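Local coordinates for TerD domain-containing protein (Streptomyces coelicolor A3, PDB 2QZ7) that is of unknown function but belongs to the TerD family, named for tellurium resistance, and carries three bound sodium ions in its crystal, at residues K120-D123 with N127-V130; I113-G118 with G149-T154; D33-P36 with P41-L44; R173-D176 with L181-T184; V64-R69 with S78-T83. All coordinates share one frame; numbering follows the deposited sequence.

Overall arrangement
The chain folds into two five-stranded antiparallel sheets, and the five interactions cluster largely in the loops and strand ends around three sodium ions. Interactions 3 and 5, with centres about 15 Å apart, supply L44 and S81 to one ion, and D45 and E91 complete its protein ligands; interaction 1 supplies F122 and T128 to another. Interaction 1 is nested along the chain within the loop closed by interaction 2, and their centres lie about 9 Å apart. Interaction 2 also joins interaction 3, through a probable backbone bond between H114 and H43. The centres of interactions 2 and 4 lie about 9 Å apart, and A152 pairs with F175 across neighbouring strands. In interaction 4 the F182 side chain is about 12 Å from sodium.

Interaction 1 of 5, residues K120-D123 with N127-V130; sequences KTFD and NTGV. With NA (sodium ion), chain E.
A sodium site in the loop leading into strand 129-134 joins F122 to T128, and the ion itself is the main bridge between them. F122 gives its backbone carbonyl, with O 2.1 Å from the sodium ion, while T128 gives its hydroxyl, with OG1 2.7 Å away; V125 O and a water complete the set of ligands. All of these are neutral oxygens, well suited to a singly charged hard cation. Direct packing is slight: T128 CG2 stands 4.1 Å from F122 O, and T128 OG1 faces the rim of the F122 ring, almost level with it, 4.4 Å from CD1. Threonine fits here because it offers both a ligand and a methyl: a chi1 of 58° aims OG1 at the metal, while CG2 packs beside it, toward F122 O. T128 OG1 also has a weak hydrogen bond with G143 O. F122 has a double role as well, since its ring enters the core, stacked with F144 and touching V111, I113 and A153, which probably holds in place the residue whose carbonyl binds the ion. The remaining ligand, the water oxygen, sits 2.2 Å from sodium.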
loop_
_atom_site.group_PDB
_atom_site.type_symbol
_atom_site.label_atom_id
_atom_site.label_comp_id
_atom_site.label_asym_id
_atom_site.label_seq_id
_atom_site.Cartn_x
_atom_site.Cartn_y
_atom_site.Cartn_z
ATOM N N LYS A 120 14.252 -9.731 4.293
ATOM C CA LYS A 120 14.608 -8.362 3.906
ATOM C C LYS A 120 13.606 -7.317 4.432
ATOM O O LYS A 120 12.400 -7.428 4.224
ATOM C CB LYS A 120 14.771 -8.290 2.388
ATOM C CG LYS A 120 15.342 -6.999 1.834
ATOM C CD LYS A 120 15.186 -6.937 0.308
ATOM C CE LYS A 120 16.259 -7.797 -0.393
ATOM N NZ LYS A 120 16.107 -7.773 -1.900
ATOM N N THR A 121 14.123 -6.311 5.132
ATOM C CA THR A 121 13.278 -5.303 5.777
ATOM C C THR A 121 13.490 -3.925 5.117
ATOM O O THR A 121 14.351 -3.774 4.251
ATOM C CB THR A 121 13.593 -5.210 7.270
ATOM O OG1 THR A 121 14.892 -4.633 7.433
ATOM C CG2 THR A 121 13.575 -6.606 7.951
ATOM N N PHE A 122 12.705 -2.933 5.542
ATOM C CA PHE A 122 12.799 -1.562 5.038
ATOM C C PHE A 122 14.146 -0.923 5.344
ATOM O O PHE A 122 14.605 -0.037 4.589
ATOM C CB PHE A 122 11.640 -0.698 5.566
ATOM C CG PHE A 122 10.321 -1.009 4.915
ATOM C CD1 PHE A 122 9.998 -0.463 3.678
ATOM C CD2 PHE A 122 9.400 -1.862 5.534
ATOM C CE1 PHE A 122 8.773 -0.777 3.056
ATOM C CE2 PHE A 122 8.194 -2.185 4.948
ATOM C CZ PHE A 122 7.853 -1.623 3.687
ATOM N N ASP A 123 14.763 -1.374 6.437
ATOM C CA ASP A 123 16.108 -0.927 6.857
ATOM C C ASP A 123 17.216 -1.415 5.933
ATOM O O ASP A 123 18.240 -0.756 5.820
ATOM C CB ASP A 123 16.426 -1.357 8.293
ATOM C CG ASP A 123 17.509 -0.502 8.920
ATOM O OD1 ASP A 123 17.355 0.747 8.890
ATOM O OD2 ASP A 123 18.519 -1.059 9.414
ATOM N N ASN A 127 16.690 4.670 0.740
ATOM C CA ASN A 127 15.818 5.679 0.193
ATOM C C ASN A 127 14.454 5.147 -0.184
ATOM O O ASN A 127 13.915 5.470 -1.244
ATOM C CB ASN A 127 16.510 6.375 -0.982
ATOM C CG ASN A 127 17.673 7.240 -0.526
ATOM O OD1 ASN A 127 18.847 6.954 -0.828
ATOM N ND2 ASN A 127 17.356 8.299 0.221
ATOM N N THR A 128 13.914 4.295 0.695
ATOM C CA THR A 128 12.556 3.841 0.585
ATOM C C THR A 128 11.680 4.994 1.011
ATOM O O THR A 128 11.900 5.567 2.086
ATOM C CB THR A 128 12.260 2.654 1.510
ATOM O OG1 THR A 128 12.538 3.038 2.862
ATOM C CG2 THR A 128 13.091 1.418 1.103
ATOM N N GLY A 129 10.702 5.341 0.167
ATOM C CA GLY A 129 9.783 6.449 0.465
ATOM C C GLY A 129 8.418 6.283 -0.171
ATOM O O GLY A 129 8.281 5.723 -1.265
ATOM N N VAL A 130 7.405 6.801 0.496
ATOM C CA VAL A 130 6.049 6.782 -0.020
ATOM C C VAL A 130 5.409 8.171 0.161
ATOM O O VAL A 130 5.717 8.898 1.115
ATOM C CB VAL A 130 5.219 5.621 0.658
ATOM C CG1 VAL A 130 4.949 5.890 2.170
ATOM C CG2 VAL A 130 3.944 5.311 -0.107
HETATM NA NA NA E . 14.727 2.023 4.016
HETATM O O HOH W 1 13.668 2.621 5.840
#

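Interaction 2 of 5, residues I113-G118 with G149-T154; sequences IHQDNG and GATAAT. With EDO (1,2-ethanediol), chain F.
I113 and T151 meet through their backbones: I113 N donates to T151 O at 2.8 Å, with an N-H...O angle of 158°. The carbonyl also lies against the I113 side chain, T151 O being 3.3 Å from I113 CB. Beside this bond, the amide of Q115 packs on the threonine, with NE2 3.5 Å from T151 CB and OE1 3.6 Å from T151 CG2. The glutamine chain bends at chi2 (-59°) and doubles back, which lets NE2 donate almost straight to I113 O at 3.0 Å, from above the carbonyl plane; its second partner is K120 O. Further out, T151 OG1 is bonded to F175 O and S177 O, and T151 and A152 together face F175 in a classic beta bulge at the start of strand 152-160. An ethanediol, probably from the crystallisation liquor, accepts from Q115 N at O2 and shares a hydrogen bond with H114 ND1 through O1. One NH2 group bonded to both I113 O and K120 O pins the two ends of the loop together; with its N-H groups so spent, the amide meets T151 CB and CG2 by van der Waals contact.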
loop_
_atom_site.group_PDB
_atom_site.type_symbol
_atom_site.label_atom_id
_atom_site.label_comp_id
_atom_site.label_asym_id
_atom_site.label_seq_id
_atom_site.Cartn_x
_atom_site.Cartn_y
_atom_site.Cartn_z
ATOM N N ILE A 113 7.866 -5.923 0.799
ATOM C CA ILE A 113 9.161 -6.304 0.227
ATOM C C ILE A 113 9.139 -7.783 -0.083
ATOM O O ILE A 113 8.766 -8.585 0.776
ATOM C CB ILE A 113 10.344 -5.964 1.199
ATOM C CG1 ILE A 113 10.255 -4.486 1.634
ATOM C CG2 ILE A 113 11.701 -6.275 0.560
ATOM C CD1 ILE A 113 11.115 -4.165 2.866
ATOM N N HIS A 114 9.540 -8.165 -1.296
ATOM C CA HIS A 114 9.727 -9.596 -1.611
ATOM C C HIS A 114 10.813 -10.267 -0.788
ATOM O O HIS A 114 11.877 -9.682 -0.496
ATOM C CB HIS A 114 9.851 -9.843 -3.114
ATOM C CG HIS A 114 8.564 -9.557 -3.835
ATOM N ND1 HIS A 114 7.824 -10.529 -4.463
ATOM C CD2 HIS A 114 7.870 -8.406 -3.983
ATOM C CE1 HIS A 114 6.746 -9.988 -4.995
ATOM N NE2 HIS A 114 6.745 -8.701 -4.708
ATOM N N GLN A 115 10.519 -11.499 -0.381
ATOM C CA GLN A 115 11.335 -12.181 0.602
ATOM C C GLN A 115 12.068 -13.387 0.019
ATOM O O GLN A 115 12.747 -14.104 0.749
ATOM C CB GLN A 115 10.460 -12.619 1.785
ATOM C CG GLN A 115 9.852 -11.482 2.588
ATOM C CD GLN A 115 10.898 -10.548 3.192
ATOM O OE1 GLN A 115 11.753 -10.975 3.955
ATOM N NE2 GLN A 115 10.792 -9.250 2.888
ATOM N N ASP A 116 11.957 -13.589 -1.289
ATOM C CA ASP A 116 12.447 -14.812 -1.931
ATOM C C ASP A 116 13.961 -14.901 -2.081
ATOM O O ASP A 116 14.503 -15.969 -2.380
ATOM C CB ASP A 116 11.717 -15.079 -3.255
ATOM C CG ASP A 116 11.660 -13.862 -4.167
ATOM O OD1 ASP A 116 11.665 -12.698 -3.701
ATOM O OD2 ASP A 116 11.605 -14.088 -5.388
ATOM N N ASN A 117 14.649 -13.789 -1.845
ATOM C CA ASN A 117 16.099 -13.789 -1.796
ATOM C C ASN A 117 16.622 -13.647 -0.365
ATOM O O ASN A 117 17.727 -13.177 -0.156
ATOM C CB ASN A 117 16.646 -12.690 -2.708
ATOM C CG ASN A 117 16.200 -12.860 -4.158
ATOM O OD1 ASN A 117 16.390 -13.924 -4.757
ATOM N ND2 ASN A 117 15.616 -11.802 -4.730
ATOM N N GLY A 118 15.815 -14.062 0.610
ATOM C CA GLY A 118 16.172 -13.954 2.027
ATOM C C GLY A 118 15.404 -12.871 2.779
ATOM O O GLY A 118 14.813 -11.967 2.158
ATOM N N GLY A 149 12.379 -2.609 10.913
ATOM C CA GLY A 149 12.466 -4.070 11.030
ATOM C C GLY A 149 11.431 -4.907 10.270
ATOM O O GLY A 149 11.493 -6.132 10.288
ATOM N N ALA A 150 10.495 -4.254 9.576
ATOM C CA ALA A 150 9.365 -4.938 8.949
ATOM C C ALA A 150 9.670 -5.382 7.526
ATOM O O ALA A 150 10.424 -4.726 6.821
ATOM C CB ALA A 150 8.107 -4.031 8.958
ATOM N N THR A 151 9.027 -6.466 7.093
ATOM C CA THR A 151 9.118 -6.941 5.706
ATOM C C THR A 151 8.030 -6.301 4.835
ATOM O O THR A 151 8.114 -6.235 3.605
ATOM C CB THR A 151 8.912 -8.429 5.682
ATOM O OG1 THR A 151 7.636 -8.730 6.264
ATOM C CG2 THR A 151 10.054 -9.138 6.479
ATOM N N ALA A 152 7.004 -5.811 5.503
ATOM C CA ALA A 152 5.872 -5.207 4.843
ATOM C C ALA A 152 5.244 -4.217 5.826
ATOM O O ALA A 152 5.462 -4.329 7.042
ATOM C CB ALA A 152 4.861 -6.290 4.386
ATOM N N ALA A 153 4.498 -3.246 5.308
ATOM C CA ALA A 153 3.838 -2.227 6.151
ATOM C C ALA A 153 2.591 -1.634 5.534
ATOM O O ALA A 153 2.588 -1.267 4.360
ATOM C CB ALA A 153 4.814 -1.095 6.497
ATOM N N THR A 154 1.541 -1.453 6.331
ATOM C CA THR A 154 0.409 -0.617 5.857
ATOM C C THR A 154 0.890 0.822 5.968
ATOM O O THR A 154 1.784 1.098 6.795
ATOM C CB THR A 154 -0.864 -0.829 6.704
ATOM O OG1 THR A 154 -0.544 -0.659 8.091
ATOM C CG2 THR A 154 -1.364 -2.237 6.488
HETATM C C1 EDO F . 7.713 -13.786 -3.116
HETATM O O1 EDO F . 8.070 -13.320 -4.421
HETATM C C2 EDO F . 8.477 -12.877 -2.204
HETATM O O2 EDO F . 8.239 -13.209 -0.853
#

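Interaction 3 of 5, residues D33-P36 with P41-L44; sequences DPSP and PHHL. With NA (sodium ion), chain D.
One water oxygen is gripped from both sides of the turn, accepting from S35 N at 2.8 Å and from H42 N at 2.6 Å, and so joins two backbones that do not bond directly here. Next to it the S35 side chain lies on the imidazole of H42. CB sits over one ring face, 3.5 Å from the centroid and 17° off the normal, a CH-pi contact displaced toward CE1. With chi1 at 47° the hydroxyl swings away from the ring, so that OG rests 3.4 Å from P41 CA and bonds with R39 O and P40 O inside the turn; a small serine can do both. At its edge the same imidazole sends ND1 to D33 O, a long, weak bond of 3.5 Å lying in the ring plane. These residues form the crossover of the beta sandwich, in which the chain leaves strand 26-31 of one sheet and enters strand 44-52 of the other. W32 NE1 holds H42 O nearby. At the far end of the second arm L44 O binds a sodium ion at 2.4 Å, beside D45, S81 and E91; H43 NE2 hydrogen-bonds to D45 OD1 and makes a weak 3.3 Å bond to the water on that ion.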
loop_
_atom_site.group_PDB
_atom_site.type_symbol
_atom_site.label_atom_id
_atom_site.label_comp_id
_atom_site.label_asym_id
_atom_site.label_seq_id
_atom_site.Cartn_x
_atom_site.Cartn_y
_atom_site.Cartn_z
ATOM N N ASP A 33 15.859 2.585 -3.766
ATOM C CA ASP A 33 17.062 2.350 -4.565
ATOM C C ASP A 33 17.244 0.883 -4.908
ATOM O O ASP A 33 16.947 0.016 -4.083
ATOM C CB ASP A 33 18.316 2.879 -3.866
ATOM C CG ASP A 33 18.333 4.390 -3.783
ATOM O OD1 ASP A 33 17.594 5.063 -4.559
ATOM O OD2 ASP A 33 19.097 4.900 -2.937
ATOM N N PRO A 34 17.784 0.598 -6.109
ATOM C CA PRO A 34 18.048 -0.776 -6.502
ATOM C C PRO A 34 19.255 -1.338 -5.717
ATOM O O PRO A 34 19.918 -0.593 -4.992
ATOM C CB PRO A 34 18.370 -0.647 -7.991
ATOM C CG PRO A 34 19.048 0.719 -8.088
ATOM C CD PRO A 34 18.222 1.560 -7.144
ATOM N N SER A 35 19.526 -2.652 -5.850
ATOM C CA SER A 35 20.542 -3.248 -5.030
ATOM C C SER A 35 21.947 -3.213 -5.707
ATOM O O SER A 35 22.089 -3.154 -6.959
ATOM C CB SER A 35 20.162 -4.697 -4.645
ATOM O OG SER A 35 19.696 -5.445 -5.839
ATOM N N PRO A 36 22.990 -3.262 -4.866
ATOM C CA PRO A 36 24.354 -3.404 -5.374
ATOM C C PRO A 36 24.469 -4.568 -6.375
ATOM O O PRO A 36 23.712 -5.564 -6.282
ATOM C CB PRO A 36 25.160 -3.677 -4.101
ATOM C CG PRO A 36 24.383 -2.955 -3.012
ATOM C CD PRO A 36 22.942 -3.175 -3.381
ATOM N N PRO A 41 17.858 -8.469 -6.808
ATOM C CA PRO A 41 17.027 -7.251 -6.886
ATOM C C PRO A 41 16.231 -6.942 -5.625
ATOM O O PRO A 41 15.872 -7.843 -4.847
ATOM C CB PRO A 41 16.062 -7.547 -8.046
ATOM C CG PRO A 41 16.095 -9.051 -8.190
ATOM C CD PRO A 41 17.520 -9.395 -7.899
ATOM N N HIS A 42 15.957 -5.655 -5.445
ATOM C CA HIS A 42 15.035 -5.198 -4.438
ATOM C C HIS A 42 13.639 -5.021 -5.099
ATOM O O HIS A 42 13.432 -4.115 -5.901
ATOM C CB HIS A 42 15.545 -3.882 -3.808
ATOM C CG HIS A 42 16.725 -4.056 -2.903
ATOM N ND1 HIS A 42 17.696 -3.088 -2.750
ATOM C CD2 HIS A 42 17.104 -5.088 -2.118
ATOM C CE1 HIS A 42 18.607 -3.507 -1.892
ATOM N NE2 HIS A 42 18.281 -4.725 -1.509
ATOM N N HIS A 43 12.714 -5.920 -4.774
ATOM C CA HIS A 43 11.387 -5.931 -5.356
ATOM C C HIS A 43 10.386 -5.540 -4.267
ATOM O O HIS A 43 10.158 -6.295 -3.306
ATOM C CB HIS A 43 11.032 -7.292 -5.958
ATOM C CG HIS A 43 9.692 -7.321 -6.636
ATOM N ND1 HIS A 43 9.249 -8.400 -7.366
ATOM C CD2 HIS A 43 8.676 -6.421 -6.645
ATOM C CE1 HIS A 43 8.036 -8.152 -7.830
ATOM N NE2 HIS A 43 7.660 -6.960 -7.392
ATOM N N LEU A 44 9.858 -4.324 -4.413
ATOM C CA LEU A 44 8.820 -3.760 -3.531
ATOM C C LEU A 44 7.573 -3.554 -4.343
ATOM O O LEU A 44 7.642 -3.249 -5.537
ATOM C CB LEU A 44 9.200 -2.408 -2.919
ATOM C CG LEU A 44 10.123 -2.423 -1.683
ATOM C CD1 LEU A 44 11.557 -2.983 -2.002
ATOM C CD2 LEU A 44 10.200 -1.044 -1.069
HETATM NA NA NA D . 6.732 -3.528 -7.708
HETATM O O HOH W 2 17.272 -3.895 -6.906
HETATM O O HOH W 3 6.378 -4.759 -9.480
#

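Interaction 4 of 5, residues R173-D176 with L181-T184; sequences RGFD and LFAT
F182 meets F175 one residue after L181, in the short helix 179-185. L181 is exposed, and its side chain takes no part. F182 carries the contact. Its CG is anti to the backbone N (chi1 174°), which reaches the ring across to strand 166-175, where its CD1-CE1 edge comes down on one face of the F175 ring. CE1 is 3.6 Å from F175 CD2, and the T-shaped pair has centroids 5.2 Å apart with planes at 74°. Flat, apolar phenyl rings suit such a buried place. Past A183, itself buried, T184 OG1 gives a bond of 2.6 Å to L181 O, in the carbonyl plane on a lone pair. Within the strand, F175 CZ lies 3.4 Å above the guanidinium plane of R173, toward its rim, while R173 NH1 bonds S188 O. The helix thus packs on the end of one sheet: F175 sits on edge strand 166-175, and F182 also touches A152 and T154 of the adjoining strand 152-160.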
loop_
_atom_site.group_PDB
_atom_site.type_symbol
_atom_site.label_atom_id
_atom_site.label_comp_id
_atom_site.label_asym_id
_atom_site.label_seq_id
_atom_site.Cartn_x
_atom_site.Cartn_y
_atom_site.Cartn_z
ATOM N N ARG A 173 2.040 0.712 9.979
ATOM C CA ARG A 173 2.150 -0.405 10.930
ATOM C C ARG A 173 2.995 -1.477 10.261
ATOM O O ARG A 173 2.755 -1.819 9.100
ATOM C CB ARG A 173 0.746 -0.944 11.251
ATOM C CG ARG A 173 0.652 -2.205 12.157
ATOM C CD ARG A 173 -0.832 -2.683 12.196
ATOM N NE ARG A 173 -1.071 -4.042 12.697
ATOM C CZ ARG A 173 -2.149 -4.786 12.399
ATOM N NH1 ARG A 173 -3.084 -4.323 11.566
ATOM N NH2 ARG A 173 -2.298 -6.013 12.924
ATOM N N GLY A 174 3.988 -1.997 10.972
ATOM C CA GLY A 174 4.867 -3.012 10.400
ATOM C C GLY A 174 4.343 -4.440 10.518
ATOM O O GLY A 174 3.630 -4.764 11.462
ATOM N N PHE A 175 4.737 -5.298 9.574
ATOM C CA PHE A 175 4.379 -6.730 9.567
ATOM C C PHE A 175 5.616 -7.553 9.197
ATOM O O PHE A 175 6.627 -6.997 8.733
ATOM C CB PHE A 175 3.333 -6.964 8.474
ATOM C CG PHE A 175 1.983 -6.382 8.779
ATOM C CD1 PHE A 175 0.929 -7.216 9.145
ATOM C CD2 PHE A 175 1.760 -5.003 8.705
ATOM C CE1 PHE A 175 -0.352 -6.677 9.432
ATOM C CE2 PHE A 175 0.500 -4.443 8.988
ATOM C CZ PHE A 175 -0.556 -5.285 9.330
ATOM N N ASP A 176 5.521 -8.879 9.344
ATOM C CA ASP A 176 6.694 -9.754 9.170
ATOM C C ASP A 176 6.527 -10.780 8.053
ATOM O O ASP A 176 7.365 -11.666 7.859
ATOM C CB ASP A 176 6.989 -10.483 10.480
ATOM C CG ASP A 176 7.230 -9.536 11.634
ATOM O OD1 ASP A 176 8.133 -8.648 11.538
ATOM O OD2 ASP A 176 6.514 -9.709 12.653
ATOM N N LEU A 181 1.085 -13.343 1.954
ATOM C CA LEU A 181 0.570 -13.445 3.314
ATOM C C LEU A 181 0.130 -12.073 3.874
ATOM O O LEU A 181 -0.937 -11.964 4.539
ATOM C CB LEU A 181 1.577 -14.132 4.230
ATOM C CG LEU A 181 1.021 -14.503 5.608
ATOM C CD1 LEU A 181 -0.246 -15.447 5.491
ATOM C CD2 LEU A 181 2.071 -15.140 6.518
ATOM N N PHE A 182 0.939 -11.041 3.613
ATOM C CA PHE A 182 0.649 -9.651 4.043
ATOM C C PHE A 182 -0.735 -9.221 3.593
ATOM O O PHE A 182 -1.515 -8.657 4.376
ATOM C CB PHE A 182 1.697 -8.695 3.458
ATOM C CG PHE A 182 1.433 -7.230 3.697
ATOM C CD1 PHE A 182 1.331 -6.718 5.002
ATOM C CD2 PHE A 182 1.286 -6.363 2.610
ATOM C CE1 PHE A 182 1.121 -5.358 5.214
ATOM C CE2 PHE A 182 1.100 -5.007 2.796
ATOM C CZ PHE A 182 1.030 -4.482 4.109
ATOM N N ALA A 183 -1.064 -9.535 2.355
ATOM C CA ALA A 183 -2.368 -9.097 1.840
ATOM C C ALA A 183 -3.518 -9.695 2.618
ATOM O O ALA A 183 -4.568 -9.028 2.784
ATOM C CB ALA A 183 -2.491 -9.379 0.299
ATOM N N THR A 184 -3.366 -10.942 3.069
ATOM C CA THR A 184 -4.406 -11.599 3.918
ATOM C C THR A 184 -4.595 -11.008 5.318
ATOM O O THR A 184 -5.649 -11.213 5.963
ATOM C CB THR A 184 -4.133 -13.117 4.113
ATOM O OG1 THR A 184 -3.125 -13.304 5.127
ATOM C CG2 THR A 184 -3.684 -13.766 2.783
#

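Interaction 5 of 5, residues V64-R69 with S78-T83; sequences VQFDKR and SRHSRT. With NA (sodium ion), chain D; EDO (1,2-ethanediol), chain G.
F66 reaches from its turn toward H80 and R82, meeting them in order from CB outward. CB comes first, over one face of the H80 imidazole in a CH-pi contact, 4.1 Å from the ring centroid and 28° off the normal. A chi1 of 78° then sends the ring along the second segment. Farther on, CD1 and CE1 meet R82 NH2, CE1 at 3.7 Å; the guanidinium presents its edge to these atoms, with planes 44° apart. The tip, CZ, approaches the H43 ring. The sodium-bound water lies over one face of the F66 ring, with D67 CB over the other. D67 is held in turn by Q65 NE2, 2.9 Å from OD1, within the type I turn Q65-K68. S81 O binds the sodium ion at 2.4 Å. S81 OG accepts from T83 N in an ST turn. A flat aromatic residue suits position 66, since its CB can lie on the imidazole while its ring rim meets R82; the contact probably rests on dispersion and weak electrostatic attraction, not on a hydrogen bond.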
loop_
_atom_site.group_PDB
_atom_site.type_symbol
_atom_site.label_atom_id
_atom_site.label_comp_id
_atom_site.label_asym_id
_atom_site.label_seq_id
_atom_site.Cartn_x
_atom_site.Cartn_y
_atom_site.Cartn_z
ATOM N N VAL A 64 -5.198 -5.601 -4.802
ATOM C CA VAL A 64 -4.746 -4.856 -5.960
ATOM C C VAL A 64 -3.217 -4.727 -5.844
ATOM O O VAL A 64 -2.699 -4.360 -4.784
ATOM C CB VAL A 64 -5.389 -3.411 -6.110
ATOM C CG1 VAL A 64 -4.912 -2.719 -7.421
ATOM C CG2 VAL A 64 -6.943 -3.446 -6.098
ATOM N N GLN A 65 -2.516 -5.059 -6.915
ATOM C CA GLN A 65 -1.041 -4.921 -6.971
ATOM C C GLN A 65 -0.618 -5.022 -8.440
ATOM O O GLN A 65 -1.487 -5.094 -9.297
ATOM C CB GLN A 65 -0.305 -5.964 -6.096
ATOM C CG GLN A 65 -0.566 -7.408 -6.473
ATOM C CD GLN A 65 -0.013 -8.404 -5.468
ATOM O OE1 GLN A 65 0.100 -8.112 -4.307
ATOM N NE2 GLN A 65 0.288 -9.611 -5.931
ATOM N N PHE A 66 0.689 -4.982 -8.733
ATOM C CA PHE A 66 1.157 -4.903 -10.129
ATOM C C PHE A 66 0.600 -6.016 -11.012
ATOM O O PHE A 66 0.274 -5.751 -12.146
ATOM C CB PHE A 66 2.698 -4.805 -10.227
ATOM C CG PHE A 66 3.405 -6.116 -10.038
ATOM C CD1 PHE A 66 4.000 -6.746 -11.135
ATOM C CD2 PHE A 66 3.482 -6.721 -8.777
ATOM C CE1 PHE A 66 4.677 -7.974 -10.983
ATOM C CE2 PHE A 66 4.157 -7.944 -8.621
ATOM C CZ PHE A 66 4.739 -8.573 -9.719
ATOM N N ASP A 67 0.451 -7.225 -10.463
ATOM C CA ASP A 67 0.021 -8.365 -11.275
ATOM C C ASP A 67 -1.474 -8.725 -11.062
ATOM O O ASP A 67 -1.909 -9.753 -11.518
ATOM C CB ASP A 67 0.965 -9.565 -11.091
ATOM C CG ASP A 67 0.946 -10.063 -9.625
ATOM O OD1 ASP A 67 0.242 -9.436 -8.814
ATOM O OD2 ASP A 67 1.621 -11.013 -9.291
ATOM N N LYS A 68 -2.253 -7.863 -10.383
ATOM C CA LYS A 68 -3.688 -8.109 -10.127
ATOM C C LYS A 68 -4.463 -6.789 -10.195
ATOM O O LYS A 68 -4.328 -6.007 -9.263
ATOM C CB LYS A 68 -3.905 -8.655 -8.706
ATOM C CG LYS A 68 -3.284 -9.989 -8.376
ATOM C CD LYS A 68 -3.462 -10.311 -6.868
ATOM C CE LYS A 68 -2.771 -11.617 -6.510
ATOM N NZ LYS A 68 -3.270 -12.065 -5.139
ATOM N N ARG A 69 -5.231 -6.515 -11.268
ATOM C CA ARG A 69 -6.025 -5.274 -11.326
ATOM C C ARG A 69 -7.292 -5.350 -10.421
ATOM O O ARG A 69 -7.763 -6.464 -10.086
ATOM C CB ARG A 69 -6.435 -4.901 -12.766
ATOM C CG ARG A 69 -5.267 -4.763 -13.736
ATOM C CD ARG A 69 -5.665 -3.980 -15.023
ATOM N NE ARG A 69 -6.851 -4.592 -15.584
ATOM C CZ ARG A 69 -6.854 -5.710 -16.314
ATOM N NH1 ARG A 69 -5.712 -6.367 -16.637
ATOM N NH2 ARG A 69 -8.015 -6.159 -16.759
ATOM N N SER A 78 -0.226 3.278 -13.161
ATOM C CA SER A 78 0.446 3.674 -14.410
ATOM C C SER A 78 1.919 3.253 -14.468
ATOM O O SER A 78 2.545 3.293 -15.532
ATOM C CB SER A 78 0.332 5.185 -14.616
ATOM O OG SER A 78 1.137 5.842 -13.648
ATOM N N ARG A 79 2.498 2.880 -13.327
ATOM C CA ARG A 79 3.847 2.353 -13.342
ATOM C C ARG A 79 4.119 1.500 -12.143
ATOM O O ARG A 79 3.440 1.654 -11.103
ATOM C CB ARG A 79 4.896 3.473 -13.486
ATOM C CG ARG A 79 4.841 4.495 -12.338
ATOM C CD ARG A 79 5.851 5.652 -12.625
ATOM N NE ARG A 79 5.695 6.610 -11.537
ATOM C CZ ARG A 79 4.723 7.532 -11.486
ATOM N NH1 ARG A 79 3.845 7.652 -12.499
ATOM N NH2 ARG A 79 4.643 8.347 -10.441
ATOM N N HIS A 80 5.087 0.588 -12.307
ATOM C CA HIS A 80 5.445 -0.349 -11.254
ATOM C C HIS A 80 6.835 -0.882 -11.510
ATOM O O HIS A 80 7.305 -0.872 -12.619
ATOM C CB HIS A 80 4.398 -1.504 -11.128
ATOM C CG HIS A 80 4.012 -2.100 -12.447
ATOM N ND1 HIS A 80 4.840 -2.965 -13.148
ATOM C CD2 HIS A 80 2.943 -1.863 -13.248
ATOM C CE1 HIS A 80 4.274 -3.255 -14.309
ATOM N NE2 HIS A 80 3.117 -2.611 -14.387
ATOM N N SER A 81 7.507 -1.385 -10.482
ATOM C CA SER A 81 8.880 -1.821 -10.695
ATOM C C SER A 81 9.224 -3.032 -9.889
ATOM O O SER A 81 8.835 -3.147 -8.721
ATOM C CB SER A 81 9.861 -0.690 -10.319
ATOM O OG SER A 81 11.199 -1.179 -10.359
ATOM N N ARG A 82 10.002 -3.928 -10.479
ATOM C CA ARG A 82 10.435 -5.110 -9.729
ATOM C C ARG A 82 11.874 -4.995 -9.284
ATOM O O ARG A 82 12.452 -5.937 -8.761
ATOM C CB ARG A 82 10.031 -6.447 -10.391
ATOM C CG ARG A 82 10.712 -6.893 -11.707
ATOM C CD ARG A 82 9.978 -8.179 -12.300
ATOM N NE ARG A 82 8.565 -7.828 -12.539
ATOM C CZ ARG A 82 8.098 -7.326 -13.699
ATOM N NH1 ARG A 82 8.931 -7.202 -14.757
ATOM N NH2 ARG A 82 6.805 -6.945 -13.811
ATOM N N THR A 83 12.429 -3.786 -9.407
ATOM C CA THR A 83 13.874 -3.558 -9.129
ATOM C C THR A 83 14.194 -2.238 -8.388
ATOM O O THR A 83 15.222 -2.140 -7.707
ATOM C CB THR A 83 14.752 -3.592 -10.441
ATOM O OG1 THR A 83 14.419 -2.477 -11.274
ATOM C CG2 THR A 83 14.578 -4.905 -11.231
HETATM NA NA NA D . 6.732 -3.528 -7.708
HETATM C C1 EDO G . 12.027 -0.170 -13.334
HETATM O O1 EDO G . 12.157 0.783 -12.239
HETATM C C2 EDO G . 10.624 -0.652 -13.785
HETATM O O2 EDO G . 9.698 0.324 -14.345
HETATM O O HOH W 3 6.378 -4.759 -9.480
#